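Local coordinates for protein Lysine/ornithine decarboxylase (Selenomonas ruminantium, PDB 5GJO) that decarboxylates L-lysine and L-ornithine with similar efficiency, using pyridoxal 5'-phosphate to make cadaverine and putrescine, and works as a homodimer, at residues 246-249 with 250-253; 376-379 with 380-384; 119-122 with 123-127. The protein carries 2 engineered substitutions. One frame throughout, in Å; residues are numbered along the deposited sequence.

Interaction 1 of 3, residues 246-249 with 250-253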
# COMPACT_ATOMS: atom_id res chain seq x y z
N ARG A 246 -2.39 29.33 29.53
CA ARG A 246 -2.15 30.74 29.35
C ARG A 246 -3.22 31.38 28.56
O ARG A 246 -3.76 32.44 28.96
CB ARG A 246 -0.82 30.96 28.69
CG ARG A 246 -0.49 32.41 28.38
CD ARG A 246 0.58 32.47 27.33
NE ARG A 246 1.02 33.84 27.06
CZ ARG A 246 1.86 34.15 26.10
NH1 ARG A 246 2.32 33.20 25.24
NH2 ARG A 246 2.31 35.41 26.02
N LEU A 247 -3.54 30.83 27.42
CA LEU A 247 -4.50 31.42 26.48
C LEU A 247 -5.90 30.93 26.56
O LEU A 247 -6.82 31.68 26.16
CB LEU A 247 -4.01 31.22 25.02
CG LEU A 247 -2.63 31.77 24.73
CD1 LEU A 247 -2.22 31.41 23.30
CD2 LEU A 247 -2.51 33.29 24.96
N PHE A 248 -6.16 29.65 26.98
CA PHE A 248 -7.46 29.04 26.92
C PHE A 248 -7.83 28.45 28.28
O PHE A 248 -8.19 27.24 28.38
CB PHE A 248 -7.53 27.96 25.81
CG PHE A 248 -7.41 28.53 24.43
CD1 PHE A 248 -8.55 28.98 23.76
CD2 PHE A 248 -6.17 28.63 23.80
CE1 PHE A 248 -8.46 29.51 22.50
CE2 PHE A 248 -6.07 29.22 22.51
CZ PHE A 248 -7.25 29.59 21.86
N PRO A 249 -7.90 29.28 29.33
CA PRO A 249 -8.27 28.77 30.67
C PRO A 249 -9.67 28.21 30.77
O PRO A 249 -9.96 27.31 31.58
CB PRO A 249 -8.14 30.02 31.58
CG PRO A 249 -8.12 31.16 30.68
CD PRO A 249 -7.55 30.71 29.35
N ASP A 250 -10.56 28.74 29.96
CA ASP A 250 -12.00 28.43 29.99
C ASP A 250 -12.58 27.82 28.74
O ASP A 250 -13.79 27.85 28.49
CB ASP A 250 -12.74 29.77 30.30
CG ASP A 250 -12.21 30.47 31.54
OD1 ASP A 250 -11.87 29.82 32.57
OD2 ASP A 250 -12.06 31.69 31.46
N THR A 251 -11.74 27.21 27.93
CA THR A 251 -12.19 26.53 26.73
C THR A 251 -11.93 25.00 26.92
O THR A 251 -11.02 24.69 27.61
CB THR A 251 -11.36 27.12 25.58
OG1 THR A 251 -11.78 28.49 25.35
CG2 THR A 251 -11.57 26.37 24.31
N ALA A 252 -12.80 24.17 26.36
CA ALA A 252 -12.64 22.69 26.27
C ALA A 252 -11.65 22.42 25.16
O ALA A 252 -11.94 22.70 24.00
CB ALA A 252 -13.93 21.95 26.01
N VAL A 253 -10.47 21.96 25.55
CA VAL A 253 -9.38 21.69 24.59
C VAL A 253 -9.12 20.21 24.42
O VAL A 253 -9.27 19.41 25.36
CB VAL A 253 -8.07 22.43 25.00
CG1 VAL A 253 -7.00 22.28 23.93
CG2 VAL A 253 -8.37 23.92 25.29
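Thr-251 lies beside Phe-248, the two side chains pointing the same way, and its hydroxyl meets the rim of the ring: OG1 of Thr-251 is 3.6 Å from CD1 of Phe-248, close to the ring plane. The threonine presents more than its oxygen to this edge, since CB of Thr-251 is 3.8 Å from the same CD1. With OG1 anti to the carbonyl carbon (chi1 -70°), the hydroxyl is set beside the threonine's own backbone N, on the side where the ring stands. Nearer the root of the phenylalanine, CG2 of Val-253 comes within 4.2 Å of CB of Phe-248, a looser apolar touch.

What brings these residues together is a type I beta turn from Phe-248 to Thr-251, with Pro-249 and Asp-250 at its corners. Phe-248 is the first residue to leave helical geometry, and the chain reverses so sharply that CA of Phe-248 and CA of Thr-251 are 5.4 Å apart. O of Phe-248 lies 3.6 Å from N of Thr-251, too far to close the turn with a hydrogen bond; that oxygen accepts one from NH1 of Arg-44. Both corner residues are exposed, and OD1 of Asp-250 lies 3.9 Å from CB of Pro-249.

The turn belongs to a beta-alpha-beta unit of the TIM-like barrel that binds the cofactor: strand 214-216, helix 233-247, strand 252-255. The buried ring of Phe-248 packs edge-to-face with Phe-202 of helix 189-207 and touches Leu-215 of strand 214-216, while Arg-199 of the same helix 189-207 hydrogen-bonds O of Leu-247. Strand 252-255 then enters the parallel sheet, Ala-252 bonding to Thr-213 and Leu-215 on strand 214-216's side and Val-253 to Gly-46 of strand 45-50.

Interaction 2 of 3, residues 376-379 with 380-384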
# COMPACT_ATOMS: atom_id res chain seq x y z
N PRO A 376 2.53 -16.08 26.90
CA PRO A 376 3.23 -16.47 28.10
C PRO A 376 4.48 -15.68 28.31
O PRO A 376 4.91 -15.53 29.44
CB PRO A 376 3.62 -17.94 27.86
CG PRO A 376 3.43 -18.21 26.42
CD PRO A 376 2.36 -17.23 25.97
N GLU A 377 5.08 -15.13 27.29
CA GLU A 377 6.26 -14.27 27.48
C GLU A 377 5.98 -13.04 28.35
O GLU A 377 6.85 -12.60 29.10
CB GLU A 377 6.84 -13.80 26.15
CG GLU A 377 7.44 -14.90 25.29
CD GLU A 377 6.47 -15.86 24.57
OE1 GLU A 377 5.24 -15.61 24.54
OE2 GLU A 377 6.92 -16.91 23.94
N TYR A 378 4.79 -12.45 28.26
CA TYR A 378 4.40 -11.34 29.14
C TYR A 378 4.29 -11.77 30.54
O TYR A 378 4.83 -11.13 31.47
CB TYR A 378 3.07 -10.77 28.65
CG TYR A 378 2.52 -9.73 29.51
CD1 TYR A 378 3.10 -8.42 29.57
CD2 TYR A 378 1.42 -10.02 30.33
CE1 TYR A 378 2.52 -7.43 30.41
CE2 TYR A 378 0.93 -9.07 31.21
CZ TYR A 378 1.42 -7.77 31.20
OH TYR A 378 0.87 -6.81 32.03
N ALA A 379 3.62 -12.91 30.71
CA ALA A 379 3.48 -13.46 32.04
C ALA A 379 4.88 -13.71 32.65
O ALA A 379 5.13 -13.51 33.90
CB ALA A 379 2.71 -14.74 32.02
N ALA A 380 5.80 -14.20 31.83
CA ALA A 380 7.15 -14.44 32.28
C ALA A 380 7.83 -13.14 32.73
O ALA A 380 8.60 -13.13 33.66
CB ALA A 380 7.96 -15.12 31.20
N ARG A 381 7.55 -12.05 32.04
CA ARG A 381 8.04 -10.76 32.49
C ARG A 381 7.48 -10.40 33.86
O ARG A 381 8.17 -9.85 34.67
CB ARG A 381 7.72 -9.66 31.50
CG ARG A 381 8.51 -9.71 30.22
CD ARG A 381 8.36 -8.39 29.47
NE ARG A 381 9.06 -8.36 28.21
CZ ARG A 381 9.28 -7.26 27.49
NH1 ARG A 381 8.85 -6.09 27.90
NH2 ARG A 381 9.94 -7.34 26.36
N LEU A 382 6.20 -10.67 34.09
CA LEU A 382 5.58 -10.31 35.36
C LEU A 382 6.20 -11.07 36.49
O LEU A 382 6.39 -10.54 37.56
CB LEU A 382 4.07 -10.54 35.34
CG LEU A 382 3.28 -9.71 34.35
CD1 LEU A 382 1.80 -9.93 34.53
CD2 LEU A 382 3.63 -8.25 34.50
N THR A 383 6.44 -12.35 36.27
CA THR A 383 7.05 -13.15 37.30
C THR A 383 8.51 -12.78 37.57
O THR A 383 8.96 -12.84 38.69
CB THR A 383 6.76 -14.66 37.18
OG1 THR A 383 7.70 -15.27 36.32
CG2 THR A 383 5.39 -14.88 36.63
N GLU A 384 9.25 -12.43 36.53
CA GLU A 384 10.61 -11.95 36.69
C GLU A 384 10.67 -10.65 37.54
O GLU A 384 11.53 -10.58 38.42
CB GLU A 384 11.27 -11.77 35.30
CG GLU A 384 12.67 -11.18 35.32
CD GLU A 384 13.68 -12.16 35.84
OE1 GLU A 384 14.80 -12.14 35.34
OE2 GLU A 384 13.33 -12.98 36.72
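The carbonyl oxygen of Ala-379 accepts the amide of Thr-383 at 2.9 Å, N of Thr-383 to O of Ala-379, with an N-H...O angle of 162°. The methyl of the same threonine also crowds this oxygen, CG2 of Thr-383 standing 3.1 Å from O of Ala-379. One turn earlier, O of Pro-376 takes N of Ala-380, also at 2.9 Å, and between these two the amides of Arg-381 and Leu-382 bond to the carbonyls of Glu-377 and Tyr-378. Four successive i to i+4 bonds thus make 376-384 a regular alpha-helix, the last helix of the modelled chain, lying on the surface.

Along one flank Leu-382 crosses Tyr-378 at a slant. Its CG sits over one face of the phenol ring, offset toward the rim, in a CH-pi contact of 4.3 Å from CG of Leu-382 to the ring centroid. The branch CD1 of Leu-382 comes closer, 3.5 Å from CE2 of Tyr-378, whereas CD2 lies by the hydroxyl end, where OH of Tyr-378 is hydrogen-bonded to OD2 of Asp-29. With CG of Tyr-378 anti to the backbone N (chi1 175°), the ring swings back alongside Leu-382, one turn on. Were the tyrosine an alanine, Leu-382 would probably lose the ring face it rests on and Asp-29 its hydroxyl partner.

On another side the helix is tied to the N-terminal part of the chain: Glu-377 makes a salt bridge to Arg-18 and a hydrogen bond to Thr-14 of helix 9-18. Arg-381, extended from CG to NE, carries its guanidinium to Glu-11, where NH2 forms a salt bridge, and to the backbone O of Arg-6.

Interaction 3 of 3, residues 119-122 with 123-127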
# COMPACT_ATOMS: atom_id res chain seq x y z
N PRO A 119 -16.05 25.86 2.01
CA PRO A 119 -17.51 26.09 1.96
C PRO A 119 -18.28 24.97 1.30
O PRO A 119 -19.43 24.74 1.65
CB PRO A 119 -17.62 27.41 1.19
CG PRO A 119 -16.31 27.70 0.60
CD PRO A 119 -15.25 26.92 1.32
N SER A 120 -17.64 24.19 0.41
CA SER A 120 -18.32 23.10 -0.25
C SER A 120 -18.71 21.92 0.67
O SER A 120 -19.46 21.06 0.30
CB SER A 120 -17.50 22.63 -1.41
OG SER A 120 -16.33 21.85 -1.07
N GLU A 121 -18.15 21.90 1.87
CA GLU A 121 -18.44 20.87 2.87
C GLU A 121 -19.71 21.12 3.69
O GLU A 121 -20.26 20.22 4.29
CB GLU A 121 -17.26 20.73 3.82
CG GLU A 121 -17.26 19.45 4.65
CD GLU A 121 -16.98 18.19 3.85
OE1 GLU A 121 -16.72 18.31 2.65
OE2 GLU A 121 -17.02 17.10 4.43
N ILE A 122 -20.13 22.37 3.74
CA ILE A 122 -21.16 22.79 4.70
C ILE A 122 -22.48 22.12 4.36
O ILE A 122 -23.15 21.50 5.23
CB ILE A 122 -21.29 24.31 4.70
CG1 ILE A 122 -20.05 24.96 5.29
CG2 ILE A 122 -22.58 24.74 5.50
CD1 ILE A 122 -20.01 26.48 5.18
N ASP A 123 -22.93 22.25 3.11
CA ASP A 123 -24.25 21.65 2.77
C ASP A 123 -24.33 20.14 2.94
O ASP A 123 -25.36 19.63 3.40
CB ASP A 123 -24.75 22.06 1.39
CG ASP A 123 -25.16 23.58 1.35
OD1 ASP A 123 -25.21 24.25 2.43
OD2 ASP A 123 -25.39 24.09 0.22
N LYS A 124 -23.27 19.41 2.61
CA LYS A 124 -23.16 17.97 2.83
C LYS A 124 -23.37 17.67 4.33
O LYS A 124 -24.13 16.74 4.65
CB LYS A 124 -21.74 17.41 2.42
CG LYS A 124 -21.42 17.40 0.96
CD LYS A 124 -19.87 17.33 0.64
CE LYS A 124 -19.21 16.16 1.25
NZ LYS A 124 -17.72 16.09 0.94
N MET A 125 -22.68 18.40 5.22
CA MET A 125 -22.74 18.15 6.66
C MET A 125 -24.16 18.49 7.22
O MET A 125 -24.76 17.74 8.03
CB MET A 125 -21.73 18.96 7.41
CG MET A 125 -20.26 18.50 7.18
SD MET A 125 -19.11 19.32 8.25
CE MET A 125 -19.21 21.02 7.68
N ALA A 126 -24.67 19.65 6.81
CA ALA A 126 -25.98 20.13 7.28
C ALA A 126 -27.10 19.19 6.86
O ALA A 126 -28.06 18.97 7.64
CB ALA A 126 -26.23 21.54 6.74
N LYS A 127 -26.98 18.60 5.68
CA LYS A 127 -27.94 17.67 5.21
C LYS A 127 -27.88 16.34 5.95
O LYS A 127 -28.89 15.73 6.18
CB LYS A 127 -27.73 17.44 3.75
CG LYS A 127 -28.77 16.56 3.11
CD LYS A 127 -28.78 16.63 1.59
CE LYS A 127 -29.35 15.32 1.07
NZ LYS A 127 -29.97 15.55 -0.26
O HOH W 1 -21.96 23.72 0.90
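The carboxylate of Glu-121 is met by the ammonium of Lys-124 on the syn side of OE1, 31° out of the carboxylate plane, in a salt bridge of 3.0 Å from NZ of Lys-124 to OE1 of Glu-121. The other oxygen, OE2, pairs with Lys-98. This is an i to i+3 pair at the start of helix 122-128, which follows strand 113-116 in the TIM-like (beta/alpha) barrel that binds the cofactor. Both side chains bend to meet: Glu-121 folds at chi2 (70°) and Lys-124 at chi3 (57°), bringing the two charged ends together. NZ of Lys-124 has two further partners, O of Lys-98 and O of Ile-273 of the second subunit, so the ammonium links the helix start to the dimer interface. Ser-120 takes part there too, its OG bonding to O of Thr-275 of the second subunit.

Met-125 crosses the glutamate at about a right angle, its terminal CE 3.9 Å from CG of Glu-121. Its inner carbon CG lies 3.4 Å from O of Glu-121, the oxygen that accepts N of Met-125 at 3.2 Å. Both side chains reach Phe-116 of strand 113-116, while Ile-122 also touches Ala-166 of helix 160-169, seating the helix between strand and neighbouring helix. N of Ala-126 bonds to O of Ile-122 at 2.9 Å, nearly linear. A water bridges N of Asp-123 and O of Pro-119, accepting from the amide and donating to the carbonyl, each at 2.8 Å.

Overall arrangement
Interactions 1 and 3 both belong to the pyridoxal-binding barrel, at a turn between helix and strand and at a helix start respectively; their centres are 28 Å apart and their nearest atoms about 18 Å. Interaction 2 stands apart on the last helix, with its centre 43 Å from that of interaction 1 and 53 Å from that of interaction 3, which lies on the opposite side of the chain's centre. None belongs to the cofactor pocket: the side chain of Glu-121 is about 12 Å from a bound pyridoxal phosphate and that of Val-253 about 14 Å. Of the three, interaction 3 alone meets the second subunit.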